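Local structure of protein-tyrosine-phosphatase (Shewanella sp., 2Z72) at residues His144-Leu155 with Trp190-Ile200. The protein probably hydrolyses phosphotyrosine as a cold-active protein tyrosine phosphatase of the calcineurin-like phosphoesterase family, here with zinc bound. Numbering follows the deposited sequence.
Sequences HLLMGNHEQMVL and WLRSKNTIIKI. With ZN (zinc ion), chain C.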
loop_
_atom_site.group_PDB
_atom_site.type_symbol
_atom_site.label_atom_id
_atom_site.label_comp_id
_atom_site.label_asym_id
_atom_site.label_seq_id
_atom_site.Cartn_x
_atom_site.Cartn_y
_atom_site.Cartn_z
ATOM N N HIS A 144 -5.230 -3.492 -5.395
ATOM C CA HIS A 144 -4.240 -4.331 -4.767
ATOM C C HIS A 144 -3.410 -3.435 -3.860
ATOM O O HIS A 144 -2.526 -2.719 -4.305
ATOM C CB HIS A 144 -3.299 -4.977 -5.788
ATOM C CG HIS A 144 -4.015 -5.745 -6.835
ATOM N ND1 HIS A 144 -4.384 -7.083 -6.689
ATOM C CD2 HIS A 144 -4.414 -5.359 -8.075
ATOM C CE1 HIS A 144 -4.949 -7.411 -7.803
ATOM N NE2 HIS A 144 -5.027 -6.403 -8.684
ATOM N N LEU A 145 -3.730 -3.471 -2.545
ATOM C CA LEU A 145 -2.888 -2.769 -1.589
ATOM C C LEU A 145 -1.856 -3.771 -1.106
ATOM O O LEU A 145 -2.230 -4.764 -0.470
ATOM C CB LEU A 145 -3.677 -2.284 -0.397
ATOM C CG LEU A 145 -2.847 -1.639 0.720
ATOM C CD1 LEU A 145 -1.978 -0.489 0.208
ATOM C CD2 LEU A 145 -3.752 -1.188 1.830
ATOM N N LEU A 146 -0.589 -3.558 -1.439
ATOM C CA LEU A 146 0.457 -4.450 -1.010
ATOM C C LEU A 146 1.066 -3.938 0.283
ATOM O O LEU A 146 1.154 -2.721 0.546
ATOM C CB LEU A 146 1.583 -4.627 -2.031
ATOM C CG LEU A 146 1.115 -4.965 -3.433
ATOM C CD1 LEU A 146 2.324 -5.183 -4.338
ATOM C CD2 LEU A 146 0.199 -6.188 -3.444
ATOM N N MET A 147 1.530 -4.865 1.112
ATOM C CA MET A 147 2.276 -4.512 2.326
ATOM C C MET A 147 3.678 -4.038 2.027
ATOM O O MET A 147 4.440 -4.697 1.323
ATOM C CB MET A 147 2.411 -5.720 3.230
ATOM C CG MET A 147 1.117 -6.298 3.757
ATOM S SD MET A 147 0.389 -5.306 5.114
ATOM C CE MET A 147 1.342 -5.842 6.485
ATOM N N GLY A 148 4.018 -2.864 2.545
ATOM C CA GLY A 148 5.374 -2.374 2.502
ATOM C C GLY A 148 6.098 -2.561 3.770
ATOM O O GLY A 148 5.573 -3.117 4.769
ATOM N N ASN A 149 7.357 -2.090 3.845
ATOM C CA ASN A 149 8.085 -2.250 5.088
ATOM C C ASN A 149 7.452 -1.454 6.230
ATOM O O ASN A 149 7.508 -1.967 7.365
ATOM C CB ASN A 149 9.595 -1.928 4.946
ATOM C CG ASN A 149 9.908 -0.525 4.573
ATOM O OD1 ASN A 149 9.335 0.021 3.633
ATOM N ND2 ASN A 149 10.878 0.109 5.207
ATOM N N HIS A 150 6.864 -0.302 5.945
ATOM C CA HIS A 150 6.246 0.419 7.077
ATOM C C HIS A 150 4.966 -0.213 7.561
ATOM O O HIS A 150 4.676 -0.134 8.770
ATOM C CB HIS A 150 6.063 1.883 6.730
ATOM C CG HIS A 150 7.405 2.590 6.732
ATOM N ND1 HIS A 150 7.825 3.344 7.802
ATOM C CD2 HIS A 150 8.381 2.580 5.806
ATOM C CE1 HIS A 150 9.019 3.779 7.511
ATOM N NE2 HIS A 150 9.417 3.366 6.320
ATOM N N GLU A 151 4.154 -0.867 6.733
ATOM C CA GLU A 151 3.050 -1.657 7.250
ATOM C C GLU A 151 3.547 -2.728 8.205
ATOM O O GLU A 151 2.975 -2.963 9.259
ATOM C CB GLU A 151 2.208 -2.279 6.133
ATOM C CG GLU A 151 1.307 -1.340 5.374
ATOM C CD GLU A 151 2.046 -0.285 4.592
ATOM O OE1 GLU A 151 1.669 0.883 4.636
ATOM O OE2 GLU A 151 3.014 -0.694 3.895
ATOM N N GLN A 152 4.624 -3.439 7.785
ATOM C CA GLN A 152 5.159 -4.491 8.615
ATOM C C GLN A 152 5.713 -3.950 9.943
ATOM O O GLN A 152 5.463 -4.491 11.026
ATOM C CB GLN A 152 6.265 -5.271 7.881
ATOM C CG GLN A 152 5.746 -5.991 6.641
ATOM C CD GLN A 152 6.851 -6.571 5.773
ATOM O OE1 GLN A 152 7.986 -6.100 5.801
ATOM N NE2 GLN A 152 6.497 -7.605 5.018
ATOM N N MET A 153 6.423 -2.841 9.854
ATOM C CA MET A 153 6.993 -2.225 11.057
ATOM C C MET A 153 5.895 -1.819 12.034
ATOM O O MET A 153 5.905 -2.192 13.199
ATOM C CB MET A 153 7.849 -1.021 10.687
ATOM C CG MET A 153 9.271 -1.506 10.376
ATOM S SD MET A 153 10.464 -0.175 10.246
ATOM C CE MET A 153 10.050 0.571 8.684
ATOM N N VAL A 154 4.885 -1.074 11.562
ATOM C CA VAL A 154 3.813 -0.614 12.424
ATOM C C VAL A 154 3.117 -1.786 13.053
ATOM O O VAL A 154 2.888 -1.824 14.275
ATOM C CB VAL A 154 2.840 0.307 11.680
ATOM C CG1 VAL A 154 1.569 0.503 12.447
ATOM C CG2 VAL A 154 3.555 1.657 11.398
ATOM N N LEU A 155 2.693 -2.760 12.254
ATOM C CA LEU A 155 1.902 -3.845 12.789
ATOM C C LEU A 155 2.743 -4.639 13.805
ATOM O O LEU A 155 2.169 -5.152 14.778
ATOM C CB LEU A 155 1.330 -4.740 11.689
ATOM C CG LEU A 155 -0.032 -4.305 11.162
ATOM C CD1 LEU A 155 -0.179 -2.904 10.721
ATOM C CD2 LEU A 155 -0.389 -5.357 10.073
ATOM N N TRP A 190 -8.209 -5.892 7.753
ATOM C CA TRP A 190 -8.085 -5.606 6.331
ATOM C C TRP A 190 -6.652 -5.742 5.881
ATOM O O TRP A 190 -6.337 -6.452 4.884
ATOM C CB TRP A 190 -8.616 -4.243 6.083
ATOM C CG TRP A 190 -8.546 -3.645 4.726
ATOM C CD1 TRP A 190 -9.094 -4.031 3.548
ATOM C CD2 TRP A 190 -7.884 -2.396 4.433
ATOM N NE1 TRP A 190 -8.818 -3.150 2.533
ATOM C CE2 TRP A 190 -8.077 -2.144 3.068
ATOM C CE3 TRP A 190 -7.153 -1.511 5.189
ATOM C CZ2 TRP A 190 -7.561 -1.005 2.432
ATOM C CZ3 TRP A 190 -6.647 -0.377 4.572
ATOM C CH2 TRP A 190 -6.850 -0.135 3.222
ATOM N N LEU A 191 -5.692 -5.129 6.564
ATOM C CA LEU A 191 -4.293 -5.210 6.183
ATOM C C LEU A 191 -3.788 -6.634 6.241
ATOM O O LEU A 191 -2.997 -7.039 5.390
ATOM C CB LEU A 191 -3.441 -4.318 7.075
ATOM C CG LEU A 191 -3.665 -2.811 6.905
ATOM C CD1 LEU A 191 -2.954 -2.066 8.017
ATOM C CD2 LEU A 191 -3.190 -2.321 5.528
ATOM N N ARG A 192 -4.194 -7.426 7.237
ATOM C CA ARG A 192 -3.738 -8.798 7.394
ATOM C C ARG A 192 -4.264 -9.743 6.312
ATOM O O ARG A 192 -3.822 -10.869 6.240
ATOM C CB ARG A 192 -4.053 -9.293 8.796
ATOM C CG ARG A 192 -3.059 -8.734 9.831
ATOM C CD ARG A 192 -3.554 -8.986 11.242
ATOM N NE ARG A 192 -2.638 -8.496 12.244
ATOM C CZ ARG A 192 -2.550 -7.232 12.643
ATOM N NH1 ARG A 192 -1.666 -6.919 13.584
ATOM N NH2 ARG A 192 -3.315 -6.318 12.123
ATOM N N SER A 193 -5.192 -9.272 5.470
ATOM C CA SER A 193 -5.664 -10.016 4.330
ATOM C C SER A 193 -4.813 -9.799 3.068
ATOM O O SER A 193 -4.987 -10.503 2.087
ATOM C CB SER A 193 -7.121 -9.781 4.019
ATOM O OG SER A 193 -7.300 -8.513 3.419
ATOM N N LYS A 194 -3.948 -8.781 3.103
ATOM C CA LYS A 194 -3.279 -8.332 1.891
ATOM C C LYS A 194 -2.069 -9.168 1.517
ATOM O O LYS A 194 -1.451 -9.843 2.325
ATOM C CB LYS A 194 -2.931 -6.838 2.046
ATOM C CG LYS A 194 -4.153 -5.948 2.219
ATOM C CD LYS A 194 -5.222 -6.105 1.145
ATOM C CE LYS A 194 -6.415 -5.215 1.306
ATOM N NZ LYS A 194 -7.447 -5.558 0.276
ATOM N N ASN A 195 -1.793 -9.116 0.207
ATOM C CA ASN A 195 -0.584 -9.673 -0.376
ATOM C C ASN A 195 0.570 -8.704 -0.195
ATOM O O ASN A 195 0.423 -7.516 0.108
ATOM C CB ASN A 195 -0.799 -9.984 -1.855
ATOM C CG ASN A 195 -1.775 -11.120 -2.057
ATOM O OD1 ASN A 195 -1.589 -12.179 -1.451
ATOM N ND2 ASN A 195 -2.811 -10.938 -2.846
ATOM N N THR A 196 1.762 -9.253 -0.471
ATOM C CA THR A 196 3.026 -8.529 -0.438
ATOM C C THR A 196 3.664 -8.471 -1.814
ATOM O O THR A 196 4.281 -7.485 -2.195
ATOM C CB THR A 196 3.929 -9.118 0.648
ATOM O OG1 THR A 196 3.218 -9.126 1.890
ATOM C CG2 THR A 196 5.194 -8.326 0.877
ATOM N N ILE A 197 3.550 -9.563 -2.610
ATOM C CA ILE A 197 4.086 -9.637 -3.936
ATOM C C ILE A 197 2.981 -10.120 -4.865
ATOM O O ILE A 197 2.352 -11.143 -4.566
ATOM C CB ILE A 197 5.286 -10.624 -4.012
ATOM C CG1 ILE A 197 6.365 -10.312 -3.006
ATOM C CG2 ILE A 197 5.883 -10.631 -5.427
ATOM C CD1 ILE A 197 7.174 -11.502 -2.549
ATOM N N ILE A 198 2.772 -9.465 -5.999
ATOM C CA ILE A 198 1.777 -9.950 -6.972
ATOM C C ILE A 198 2.336 -9.865 -8.382
ATOM O O ILE A 198 3.302 -9.160 -8.672
ATOM C CB ILE A 198 0.432 -9.207 -6.863
ATOM C CG1 ILE A 198 0.526 -7.740 -7.303
ATOM C CG2 ILE A 198 -0.150 -9.360 -5.485
ATOM C CD1 ILE A 198 -0.818 -7.060 -7.457
ATOM N N LYS A 199 1.684 -10.619 -9.265
ATOM C CA LYS A 199 1.984 -10.635 -10.694
ATOM C C LYS A 199 0.715 -10.333 -11.450
ATOM O O LYS A 199 -0.307 -10.969 -11.216
ATOM C CB LYS A 199 2.509 -12.031 -11.076
ATOM C CG LYS A 199 3.000 -12.144 -12.520
ATOM C CD LYS A 199 3.527 -13.606 -12.787
ATOM C CE LYS A 199 3.818 -13.885 -14.229
ATOM N NZ LYS A 199 4.144 -15.326 -14.315
ATOM N N ILE A 200 0.732 -9.319 -12.294
ATOM C CA ILE A 200 -0.384 -9.019 -13.159
ATOM C C ILE A 200 0.165 -8.995 -14.588
ATOM O O ILE A 200 1.067 -8.239 -14.915
ATOM C CB ILE A 200 -1.075 -7.675 -12.840
ATOM C CG1 ILE A 200 -1.539 -7.605 -11.403
ATOM C CG2 ILE A 200 -2.202 -7.416 -13.832
ATOM C CD1 ILE A 200 -2.168 -6.269 -11.016
HETATM ZN ZN ZN C . 9.608 1.358 2.083
HETATM O O HOH W 1 -3.982 -8.953 -4.725
HETATM O O HOH W 2 -5.970 -5.389 -2.092
HETATM O O HOH W 3 -2.836 -7.231 -1.578
HETATM O O HOH W 4 5.428 -5.358 -1.132
HETATM O O HOH W 5 3.783 -8.318 4.610
HETATM O O HOH W 6 -0.524 -4.813 15.267
HETATM O O HOH W 7 10.086 3.259 2.009
#
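I198 meets H144 through its CD1 methyl, which lies over one face of the imidazole, 3.8 Å from the ring centroid and 26° off its normal, a CH-pi contact. I198 CG1 sits between its backbone N and carbonyl carbon (chi1 68°), which, with an extended chi2, brings CD1 to the ring. With an alanine at H144, this methyl would probably lose its aromatic face and H108 its hydrogen-bonding mate at NE2. Tight packing continues at L145, whose CD2 comes 3.6 Å from W190 CH2 and also touches L191. A single direct hydrogen bond joins the backbones, M147 N to N195 O (3.0 Å, 158°), with L146 CA against the same oxygen. L145 to M147 lead from strand 142-145 into the GNHE motif of calcineurin-like phosphoesterases: N149, opening the following helix, binds zinc through OD1 at 2.1 Å, alongside D114, H207 and H286. Around T196 the segments meet largely through buried waters, one linking M147 O to T196 O, another spanning Q152 NE2 and T196 OG1; water also links H144 ND1 to N195 ND2. On the solvent side, the partly exposed R192 turns one guanidinium face to CD2 of buried L155, 3.7 Å from NH2, while NH1 reaches L155 O through water and also pairs with D233.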